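PDB 6FN6: fatty acid synthase 1, isoform A, which probably builds long-chain saturated fatty acids from acetyl-CoA and malonyl-CoA with NADPH, this piece being its modifying region of dehydratase, enoylreductase and ketoreductase. Local coordinates for residues A[30-35]-A[77-82]; A[279-284]-A[557-562]. One frame throughout, in Å; residues are numbered along the deposited sequence.

Contact 1: A[30-35]-A[77-82]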
ATOM      1  N   ILE A  30     -21.063  -3.677  28.031  1.00 46.93           N
ATOM      2  CA  ILE A  30     -19.908  -4.555  28.183  1.00 46.78           C
ATOM      3  C   ILE A  30     -19.242  -4.747  26.825  1.00 42.91           C
ATOM      4  O   ILE A  30     -19.884  -5.175  25.865  1.00 42.46           O
ATOM      5  CB  ILE A  30     -20.309  -5.914  28.796  1.00 50.38           C
ATOM      6  CG1 ILE A  30     -20.944  -5.712  30.174  1.00 53.41           C
ATOM      7  CG2 ILE A  30     -19.094  -6.839  28.894  1.00 51.04           C
ATOM      8  CD1 ILE A  30     -21.584  -6.962  30.755  1.00 56.07           C
ATOM      9  N   LEU A  31     -17.949  -4.447  26.756  1.00 56.39           N
ATOM     10  CA  LEU A  31     -17.181  -4.637  25.530  1.00 52.96           C
ATOM     11  C   LEU A  31     -16.097  -5.677  25.735  1.00 44.91           C
ATOM     12  O   LEU A  31     -15.354  -5.621  26.717  1.00 42.65           O
ATOM     13  CB  LEU A  31     -16.542  -3.325  25.079  1.00 60.63           C
ATOM     14  CG  LEU A  31     -17.362  -2.460  24.128  1.00 68.60           C
ATOM     15  CD1 LEU A  31     -18.583  -1.921  24.848  1.00 71.98           C
ATOM     16  CD2 LEU A  31     -16.507  -1.334  23.577  1.00 68.85           C
ATOM     17  N   PHE A  32     -15.996  -6.626  24.810  1.00 44.37           N
ATOM     18  CA  PHE A  32     -14.905  -7.583  24.874  1.00 43.45           C
ATOM     19  C   PHE A  32     -13.613  -6.815  24.647  1.00 44.47           C
ATOM     20  O   PHE A  32     -13.436  -6.205  23.593  1.00 47.15           O
ATOM     21  CB  PHE A  32     -15.053  -8.701  23.849  1.00 44.66           C
ATOM     22  CG  PHE A  32     -14.175  -9.884  24.138  1.00 44.36           C
ATOM     23  CD1 PHE A  32     -14.491 -10.755  25.168  1.00 45.91           C
ATOM     24  CD2 PHE A  32     -13.024 -10.113  23.403  1.00 43.79           C
ATOM     25  CE1 PHE A  32     -13.685 -11.840  25.450  1.00 46.93           C
ATOM     26  CE2 PHE A  32     -12.213 -11.197  23.678  1.00 44.55           C
ATOM     27  CZ  PHE A  32     -12.544 -12.061  24.705  1.00 45.88           C
ATOM     28  N   PRO A  33     -12.703  -6.842  25.632  1.00 33.78           N
ATOM     29  CA  PRO A  33     -11.524  -5.980  25.537  1.00 32.46           C
ATOM     30  C   PRO A  33     -10.593  -6.351  24.393  1.00 32.23           C
ATOM     31  O   PRO A  33     -10.451  -7.523  24.056  1.00 33.14           O
ATOM     32  CB  PRO A  33     -10.832  -6.191  26.884  1.00 32.65           C
ATOM     33  CG  PRO A  33     -11.247  -7.554  27.304  1.00 34.15           C
ATOM     34  CD  PRO A  33     -12.651  -7.713  26.820  1.00 34.81           C
ATOM     35  N   ALA A  34      -9.964  -5.339  23.807  1.00 41.39           N
ATOM     36  CA  ALA A  34      -8.961  -5.545  22.776  1.00 39.35           C
ATOM     37  C   ALA A  34      -7.911  -6.531  23.276  1.00 38.47           C
ATOM     38  O   ALA A  34      -7.459  -7.410  22.542  1.00 38.53           O
ATOM     39  CB  ALA A  34      -8.324  -4.223  22.395  1.00 38.24           C
ATOM     40  N   THR A  35      -7.533  -6.374  24.539  1.00 31.64           N
ATOM     41  CA  THR A  35      -6.541  -7.233  25.169  1.00 37.33           C
ATOM     42  C   THR A  35      -7.084  -8.641  25.378  1.00 40.99           C
ATOM     43  O   THR A  35      -6.322  -9.597  25.538  1.00 39.13           O
ATOM     44  CB  THR A  35      -6.099  -6.661  26.522  1.00 37.50           C
ATOM     45  OG1 THR A  35      -7.225  -6.616  27.409  1.00 38.07           O
ATOM     46  CG2 THR A  35      -5.540  -5.261  26.345  1.00 36.12           C
ATOM     47  N   VAL A  77     -21.075 -15.924  23.375  1.00 74.02           N
ATOM     48  CA  VAL A  77     -20.473 -15.418  22.147  1.00 64.29           C
ATOM     49  C   VAL A  77     -19.352 -16.352  21.710  1.00 59.49           C
ATOM     50  O   VAL A  77     -18.568 -16.826  22.533  1.00 56.84           O
ATOM     51  CB  VAL A  77     -19.957 -13.977  22.332  1.00 58.41           C
ATOM     52  CG1 VAL A  77     -19.002 -13.902  23.509  1.00 54.27           C
ATOM     53  CG2 VAL A  77     -19.278 -13.478  21.063  1.00 56.01           C
ATOM     54  N   LYS A  78     -19.279 -16.601  20.407  1.00 64.98           N
ATOM     55  CA  LYS A  78     -18.309 -17.536  19.859  1.00 61.25           C
ATOM     56  C   LYS A  78     -17.241 -16.817  19.040  1.00 54.17           C
ATOM     57  O   LYS A  78     -17.558 -16.090  18.099  1.00 47.99           O
ATOM     58  CB  LYS A  78     -19.032 -18.572  18.995  1.00 66.06           C
ATOM     59  CG  LYS A  78     -20.066 -19.378  19.773  1.00 69.63           C
ATOM     60  CD  LYS A  78     -20.583 -20.583  19.007  1.00 73.69           C
ATOM     61  CE  LYS A  78     -21.545 -21.392  19.870  1.00 78.62           C
ATOM     62  NZ  LYS A  78     -22.039 -22.624  19.197  1.00 83.60           N
ATOM     63  N   PHE A  79     -15.977 -17.026  19.401  1.00 64.18           N
ATOM     64  CA  PHE A  79     -14.865 -16.453  18.647  1.00 61.26           C
ATOM     65  C   PHE A  79     -14.186 -17.523  17.795  1.00 64.08           C
ATOM     66  O   PHE A  79     -13.845 -18.598  18.288  1.00 66.60           O
ATOM     67  CB  PHE A  79     -13.837 -15.808  19.582  1.00 58.06           C
ATOM     68  CG  PHE A  79     -14.367 -14.637  20.366  1.00 59.31           C
ATOM     69  CD1 PHE A  79     -14.716 -13.456  19.729  1.00 58.56           C
ATOM     70  CD2 PHE A  79     -14.496 -14.712  21.742  1.00 59.77           C
ATOM     71  CE1 PHE A  79     -15.195 -12.375  20.453  1.00 56.03           C
ATOM     72  CE2 PHE A  79     -14.974 -13.636  22.469  1.00 58.30           C
ATOM     73  CZ  PHE A  79     -15.324 -12.467  21.822  1.00 56.67           C
ATOM     74  N   GLY A  80     -14.001 -17.219  16.512  1.00 46.61           N
ATOM     75  CA  GLY A  80     -13.301 -18.100  15.592  1.00 47.73           C
ATOM     76  C   GLY A  80     -11.912 -17.590  15.255  1.00 46.45           C
ATOM     77  O   GLY A  80     -11.762 -16.454  14.812  1.00 45.01           O
ATOM     78  N   ILE A  81     -10.897 -18.424  15.469  1.00 49.80           N
ATOM     79  CA  ILE A  81      -9.508 -18.021  15.251  1.00 48.94           C
ATOM     80  C   ILE A  81      -8.862 -18.897  14.179  1.00 51.53           C
ATOM     81  O   ILE A  81      -9.097 -20.103  14.132  1.00 52.48           O
ATOM     82  CB  ILE A  81      -8.696 -18.086  16.558  1.00 78.39           C
ATOM     83  CG1 ILE A  81      -9.508 -17.483  17.711  1.00 72.88           C
ATOM     84  CG2 ILE A  81      -7.368 -17.360  16.384  1.00 47.47           C
ATOM     85  CD1 ILE A  81      -8.772 -17.414  19.039  1.00 68.91           C
ATOM     86  N   ASN A  82      -8.038 -18.283  13.331  1.00 59.10           N
ATOM     87  CA  ASN A  82      -7.350 -19.001  12.258  1.00 64.26           C
ATOM     88  C   ASN A  82      -5.931 -18.466  12.057  1.00 58.44           C
ATOM     89  O   ASN A  82      -5.687 -17.270  12.198  1.00 51.53           O
ATOM     90  CB  ASN A  82      -8.138 -18.891  10.951  1.00 69.10           C
ATOM     91  CG  ASN A  82      -7.812 -20.006   9.976  1.00 73.11           C
ATOM     92  OD1 ASN A  82      -6.719 -20.573  10.006  1.00 73.27           O
ATOM     93  ND2 ASN A  82      -8.761 -20.326   9.104  1.00 74.92           N
TER
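Phe32 and Phe79 meet ring to ring and make up the whole of this contact, which buries 104 Å², both sides summed, and has no hydrogen bond across it. Just before Phe32, the carbonyl oxygen of Leu31 is hydrogen-bonded to ND1 of His24, the predicted proton acceptor of the dehydratase. With CG of Phe32 anti to the backbone N (chi1 -164°), its ring reaches toward strand 76-83, while the ring of Phe79 comes from the opposite direction. CZ of Phe79 sits over the centre of the Phe32 ring, 3.5 Å above its plane, and lies 3.7 Å from Phe32 CD2. CE2 of Phe79 covers the far end of the same ring, 3.7 Å from Phe32 CZ. The planes are inclined at 41° and the centroids are 4.5 Å apart, so the pair is oblique, neither parallel nor perpendicular. Pro33, the N-cap residue of helix 34-48, places its CD against the other face of Phe32, 3.7 Å above the plane and toward the rim, so the ring is held between proline and phenylalanine. From the helix, Tyr37 meets Phe32 edge-to-face, and Leu40 touches both phenylalanines. Cut back to alanine, Phe32 would probably leave CZ and CE2 of Phe79 without their aromatic cover and open a gap between strand 76-83 and the start of helix 34-48. That helix is the central one of what is predicted to be the N-terminal hotdog fold, and the paired rings belong to its core. The chemistry is purely apolar: the contact is buried, depends on shape, and lies one residue from the carbonyl bonded to His24.

Contact 2: A[279-284]-A[557-562]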
ATOM      1  N   SER A 279     -52.971  32.855  27.237  1.00 57.44           N
ATOM      2  CA  SER A 279     -54.144  32.388  27.970  1.00 57.16           C
ATOM      3  C   SER A 279     -54.092  30.884  28.226  1.00 61.56           C
ATOM      4  O   SER A 279     -54.481  30.420  29.297  1.00 60.10           O
ATOM      5  CB  SER A 279     -55.427  32.738  27.211  1.00 55.90           C
ATOM      6  OG  SER A 279     -55.445  32.136  25.929  1.00 57.69           O
ATOM      7  N   GLU A 280     -53.599  30.127  27.252  1.00 72.35           N
ATOM      8  CA  GLU A 280     -53.539  28.676  27.384  1.00 79.61           C
ATOM      9  C   GLU A 280     -52.524  28.284  28.452  1.00 67.12           C
ATOM     10  O   GLU A 280     -52.807  27.453  29.315  1.00 63.78           O
ATOM     11  CB  GLU A 280     -53.186  28.025  26.041  1.00 97.10           C
ATOM     12  CG  GLU A 280     -53.080  26.503  26.080  1.00110.97           C
ATOM     13  CD  GLU A 280     -54.364  25.829  26.530  1.00124.51           C
ATOM     14  OE1 GLU A 280     -55.419  26.500  26.548  1.00127.73           O
ATOM     15  OE2 GLU A 280     -54.318  24.627  26.870  1.00129.95           O
ATOM     16  N   LYS A 281     -51.342  28.888  28.396  1.00 60.81           N
ATOM     17  CA  LYS A 281     -50.314  28.633  29.396  1.00 63.71           C
ATOM     18  C   LYS A 281     -50.761  29.114  30.774  1.00 58.13           C
ATOM     19  O   LYS A 281     -50.415  28.513  31.792  1.00 58.21           O
ATOM     20  CB  LYS A 281     -49.001  29.313  29.010  1.00 71.45           C
ATOM     21  CG  LYS A 281     -48.098  28.462  28.136  1.00 79.10           C
ATOM     22  CD  LYS A 281     -46.688  29.027  28.061  1.00 85.60           C
ATOM     23  CE  LYS A 281     -45.912  28.788  29.353  1.00 88.20           C
ATOM     24  NZ  LYS A 281     -45.629  27.344  29.598  1.00 87.84           N
ATOM     25  N   ALA A 282     -51.530  30.198  30.801  1.00 38.87           N
ATOM     26  CA  ALA A 282     -52.012  30.757  32.058  1.00 37.21           C
ATOM     27  C   ALA A 282     -52.907  29.746  32.761  1.00 36.86           C
ATOM     28  O   ALA A 282     -52.800  29.539  33.970  1.00 36.02           O
ATOM     29  CB  ALA A 282     -52.760  32.060  31.814  1.00 38.17           C
ATOM     30  N   ARG A 283     -53.783  29.109  31.990  1.00 49.41           N
ATOM     31  CA  ARG A 283     -54.685  28.095  32.522  1.00 49.62           C
ATOM     32  C   ARG A 283     -53.918  26.906  33.088  1.00 46.70           C
ATOM     33  O   ARG A 283     -54.223  26.424  34.178  1.00 46.96           O
ATOM     34  CB  ARG A 283     -55.653  27.629  31.436  1.00 50.31           C
ATOM     35  CG  ARG A 283     -56.774  26.730  31.932  1.00 51.48           C
ATOM     36  CD  ARG A 283     -57.902  26.653  30.916  1.00 55.32           C
ATOM     37  NE  ARG A 283     -58.889  25.634  31.261  1.00 57.35           N
ATOM     38  CZ  ARG A 283     -58.771  24.347  30.948  1.00 59.51           C
ATOM     39  NH1 ARG A 283     -57.701  23.913  30.291  1.00 59.52           N
ATOM     40  NH2 ARG A 283     -59.717  23.488  31.296  1.00 61.28           N
ATOM     41  N   LEU A 284     -52.934  26.425  32.338  1.00 41.93           N
ATOM     42  CA  LEU A 284     -52.118  25.304  32.785  1.00 37.21           C
ATOM     43  C   LEU A 284     -51.432  25.627  34.110  1.00 35.61           C
ATOM     44  O   LEU A 284     -51.364  24.781  35.000  1.00 36.13           O
ATOM     45  CB  LEU A 284     -51.081  24.933  31.722  1.00 37.56           C
ATOM     46  CG  LEU A 284     -51.624  24.283  30.443  1.00 39.98           C
ATOM     47  CD1 LEU A 284     -50.483  23.961  29.496  1.00 41.11           C
ATOM     48  CD2 LEU A 284     -52.439  23.027  30.733  1.00 41.16           C
ATOM     49  N   LYS A 557     -43.430  26.248  36.013  1.00 63.87           N
ATOM     50  CA  LYS A 557     -42.602  25.696  34.943  1.00 69.63           C
ATOM     51  C   LYS A 557     -42.200  26.788  33.954  1.00 69.91           C
ATOM     52  O   LYS A 557     -43.051  27.534  33.468  1.00 74.02           O
ATOM     53  CB  LYS A 557     -43.344  24.579  34.200  1.00 74.35           C
ATOM     54  CG  LYS A 557     -43.557  23.297  35.001  1.00 79.32           C
ATOM     55  CD  LYS A 557     -44.611  22.412  34.338  1.00 84.76           C
ATOM     56  CE  LYS A 557     -45.005  21.215  35.197  1.00 89.43           C
ATOM     57  NZ  LYS A 557     -45.461  21.603  36.558  1.00 90.14           N
ATOM     58  N   LEU A 558     -40.907  26.887  33.663  1.00 46.59           N
ATOM     59  CA  LEU A 558     -40.410  27.902  32.735  1.00 49.80           C
ATOM     60  C   LEU A 558     -40.584  27.445  31.281  1.00 61.97           C
ATOM     61  O   LEU A 558     -40.423  26.265  30.962  1.00 62.10           O
ATOM     62  CB  LEU A 558     -38.943  28.223  33.029  1.00 48.19           C
ATOM     63  CG  LEU A 558     -38.691  28.912  34.378  1.00 48.94           C
ATOM     64  CD1 LEU A 558     -37.209  28.941  34.711  1.00 50.97           C
ATOM     65  CD2 LEU A 558     -39.266  30.324  34.395  1.00 50.87           C
ATOM     66  N   GLU A 559     -40.904  28.397  30.408  1.00 96.67           N
ATOM     67  CA  GLU A 559     -41.229  28.113  29.009  1.00106.62           C
ATOM     68  C   GLU A 559     -40.020  27.917  28.094  1.00107.94           C
ATOM     69  O   GLU A 559     -40.121  27.236  27.074  1.00105.97           O
ATOM     70  CB  GLU A 559     -42.089  29.257  28.451  1.00109.69           C
ATOM     71  CG  GLU A 559     -42.546  29.094  26.996  1.00112.41           C
ATOM     72  CD  GLU A 559     -43.514  27.943  26.793  1.00113.39           C
ATOM     73  OE1 GLU A 559     -43.754  27.179  27.751  1.00114.17           O
ATOM     74  OE2 GLU A 559     -44.038  27.803  25.666  1.00114.15           O
ATOM     75  N   THR A 560     -38.880  28.491  28.459  1.00180.05           N
ATOM     76  CA  THR A 560     -37.721  28.502  27.566  1.00185.64           C
ATOM     77  C   THR A 560     -36.835  27.255  27.614  1.00190.03           C
ATOM     78  O   THR A 560     -35.752  27.268  28.196  1.00188.28           O
ATOM     79  CB  THR A 560     -36.823  29.738  27.839  1.00187.87           C
ATOM     80  OG1 THR A 560     -35.638  29.660  27.035  1.00188.25           O
ATOM     81  CG2 THR A 560     -36.440  29.852  29.316  1.00186.43           C
ATOM     82  N   GLN A 561     -37.301  26.178  26.988  1.00126.68           N
ATOM     83  CA  GLN A 561     -36.456  25.009  26.771  1.00126.24           C
ATOM     84  C   GLN A 561     -35.578  25.280  25.550  1.00122.21           C
ATOM     85  O   GLN A 561     -34.420  24.870  25.492  1.00121.78           O
ATOM     86  CB  GLN A 561     -37.287  23.731  26.577  1.00126.41           C
ATOM     87  CG  GLN A 561     -38.191  23.695  25.342  1.00126.54           C
ATOM     88  CD  GLN A 561     -39.457  24.518  25.502  1.00126.09           C
ATOM     89  OE1 GLN A 561     -40.203  24.349  26.467  1.00125.86           O
ATOM     90  NE2 GLN A 561     -39.701  25.419  24.557  1.00125.82           N
ATOM     91  N   GLN A 562     -36.150  25.992  24.581  1.00127.26           N
ATOM     92  CA  GLN A 562     -35.460  26.361  23.348  1.00125.40           C
ATOM     93  C   GLN A 562     -36.014  27.682  22.819  1.00123.35           C
ATOM     94  O   GLN A 562     -36.421  27.781  21.661  1.00127.36           O
ATOM     95  CB  GLN A 562     -35.591  25.266  22.282  1.00126.66           C
ATOM     96  CG  GLN A 562     -34.829  23.978  22.580  1.00127.96           C
ATOM     97  CD  GLN A 562     -33.319  24.155  22.515  1.00127.08           C
ATOM     98  OE1 GLN A 562     -32.756  25.044  23.155  1.00125.90           O
ATOM     99  NE2 GLN A 562     -32.657  23.309  21.734  1.00127.36           N
TER
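Glu559 and Lys281 form a salt bridge at the surface, the one close meeting between the 557-562 loop and the first turns of helix 279-296. The loop starts with Lys557, at the end of strand 549-557, whose side chain sets out toward the helix and forms a second salt bridge farther along it, through NZ to Asp288. Leu558 turns away and packs on Leu261 and Arg263 of strand 257-268. Glu559 points toward the helix again. Its chi1 of -179° carries CG beside the carbonyl carbon, and a bend at chi2 swings the carboxylate across the end of Lys281. That lysine is itself bent at chi3 and chi4, which curls its ammonium group round to OE1 of Glu559, 2.6 Å from NZ. The donor comes from above the carboxylate, 51° out of its plane. The lysine crosses the acid at a slant, CD of Lys281 lying 3.6 Å from CD of Glu559. Beyond this, Thr560 is the centre of an inverse gamma turn, in which the N of Gln561 bonds to the O of Glu559 at 3.0 Å; the tight turn carries the chain away from the helix. The two lysines thus tie loop and helix together by charge, with little apolar packing between the segments. Arg283 makes its own salt bridge, through NE, to Glu407 of strand 402-409 on the helix's own side, while strand 549-557 pairs with 257-268 on the other. The contact therefore bridges what are probably the pseudo-methyltransferase part, with helix 279-296, and the pseudo-ketoreductase part, with strand 549-557.

Overall arrangement
Contact 1 and contact 2 lie on opposite sides of the chain's centre, with their own centres 52 Å apart and their nearest atoms about 29 Å apart, so neither touches the other. Along the chain they follow in series, the first closing before the second opens. They differ in kind: 30-35 with 77-82 is buried inside the predicted N-terminal hotdog fold, whereas 279-284 with 557-562 is a charged surface tie between distant parts of the sequence. Contact 1 lies near the predicted dehydratase site, the side chain of Phe32 being about 6 Å from that of His24 and about 10 Å from that of Asp175; contact 2 is remote from both.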